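Local coordinates for uncharacterized protein (Staphylococcus aureus subsp. aureus, PDB 3H04) that is of unknown function but probably acts as a serine hydrolase of the alpha/beta-hydrolase superfamily, related to feruloyl-esterase-like enzymes, at residues A170-F173 with L174-V177. Residues are numbered along the deposited sequence; the frame is centred on the assembly and turned at random.
Sequences AQRF and LIYV
R172 and I175 form the tightly packed, buried side of this local contact. The arginine chain runs out extended, with CG anti to the backbone N (chi1 -179°), and the terminal methyl of I175 lies against it, CD1 3.6 Å from R172 CG and over the centre of one guanidinium face. Three neighbours fix the guanidinium: NE hydrogen-bonds to M41 O, NH1 to Q168 OE1, and NH2 forms a salt bridge with E72. The Y176 hydroxyl hydrogen-bonds with D222 OD1 and R180 NH1, near a putative Ser-His-Asp triad. On the solvent side, chi1 of 88° folds the F173 ring back over L174 N, which lies under the CG side of one face. V177 CG2, turned inward against helix 141-147, meets the ring edge 3.7 Å from F173 CE1; L174 CD2 touches the same carbon more loosely, at 4.0 Å. L174 N and I175 N make i to i+3 bonds to Q171 O and R172 O. F173 O takes a weak one from Y176 N and a straighter i to i+4 bond (163°) from V177 N. This 3-10-like first turn leads into helix 173-182, between strands 121-125 and 212-217, consistent with the cap of an alpha/beta-hydrolase fold.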
# COMPACT_ATOMS: atom_id res chain seq x y z
N ALA A 170 -7.52 16.85 9.26
CA ALA A 170 -8.12 16.58 7.98
C ALA A 170 -7.18 16.89 6.83
O ALA A 170 -7.17 16.11 5.89
CB ALA A 170 -9.45 17.35 7.80
N GLN A 171 -6.38 17.97 6.89
CA GLN A 171 -5.63 18.34 5.69
C GLN A 171 -4.17 17.89 5.62
O GLN A 171 -3.35 18.40 4.89
CB GLN A 171 -5.78 19.82 5.39
CG GLN A 171 -5.19 20.71 6.31
CD GLN A 171 -6.09 21.04 7.50
OE1 GLN A 171 -6.94 20.25 7.94
NE2 GLN A 171 -5.84 22.17 8.08
N ARG A 172 -3.88 16.84 6.34
CA ARG A 172 -2.56 16.32 6.41
C ARG A 172 -2.07 15.96 5.00
O ARG A 172 -0.87 16.05 4.73
CB ARG A 172 -2.55 15.08 7.31
CG ARG A 172 -1.18 14.49 7.47
CD ARG A 172 -1.20 13.42 8.50
NE ARG A 172 0.08 12.80 8.47
CZ ARG A 172 1.04 12.97 9.35
NH1 ARG A 172 0.86 13.70 10.45
NH2 ARG A 172 2.20 12.36 9.12
N PHE A 173 -2.98 15.56 4.13
CA PHE A 173 -2.58 15.18 2.77
C PHE A 173 -1.79 16.24 1.99
O PHE A 173 -1.02 15.89 1.07
CB PHE A 173 -3.77 14.68 1.99
CG PHE A 173 -4.49 15.71 1.31
CD1 PHE A 173 -4.06 16.11 0.08
CD2 PHE A 173 -5.57 16.33 1.90
CE1 PHE A 173 -4.65 17.05 -0.58
CE2 PHE A 173 -6.22 17.33 1.17
CZ PHE A 173 -5.74 17.68 -0.07
N LEU A 174 -1.88 17.51 2.40
CA LEU A 174 -1.10 18.56 1.75
C LEU A 174 0.39 18.37 1.95
O LEU A 174 1.15 18.89 1.16
CB LEU A 174 -1.50 19.95 2.24
CG LEU A 174 -2.88 20.40 1.79
CD1 LEU A 174 -3.28 21.68 2.58
CD2 LEU A 174 -2.95 20.62 0.27
N ILE A 175 0.79 17.68 3.02
CA ILE A 175 2.22 17.35 3.23
C ILE A 175 2.74 16.52 2.04
O ILE A 175 3.86 16.74 1.54
CB ILE A 175 2.44 16.55 4.51
CG1 ILE A 175 2.02 17.32 5.77
CG2 ILE A 175 3.96 16.18 4.68
CD1 ILE A 175 1.91 16.30 6.96
N TYR A 176 1.91 15.61 1.56
CA TYR A 176 2.26 14.74 0.41
C TYR A 176 2.23 15.53 -0.92
O TYR A 176 3.11 15.37 -1.77
CB TYR A 176 1.32 13.55 0.35
CG TYR A 176 1.50 12.71 -0.91
CD1 TYR A 176 2.63 11.87 -1.05
CD2 TYR A 176 0.64 12.82 -1.96
CE1 TYR A 176 2.87 11.16 -2.19
CE2 TYR A 176 0.82 12.04 -3.13
CZ TYR A 176 1.95 11.20 -3.23
OH TYR A 176 2.28 10.42 -4.34
N VAL A 177 1.21 16.36 -1.10
CA VAL A 177 1.12 17.21 -2.29
C VAL A 177 2.36 18.08 -2.39
O VAL A 177 2.99 18.24 -3.46
CB VAL A 177 -0.17 18.09 -2.22
CG1 VAL A 177 -0.09 19.23 -3.21
CG2 VAL A 177 -1.50 17.25 -2.54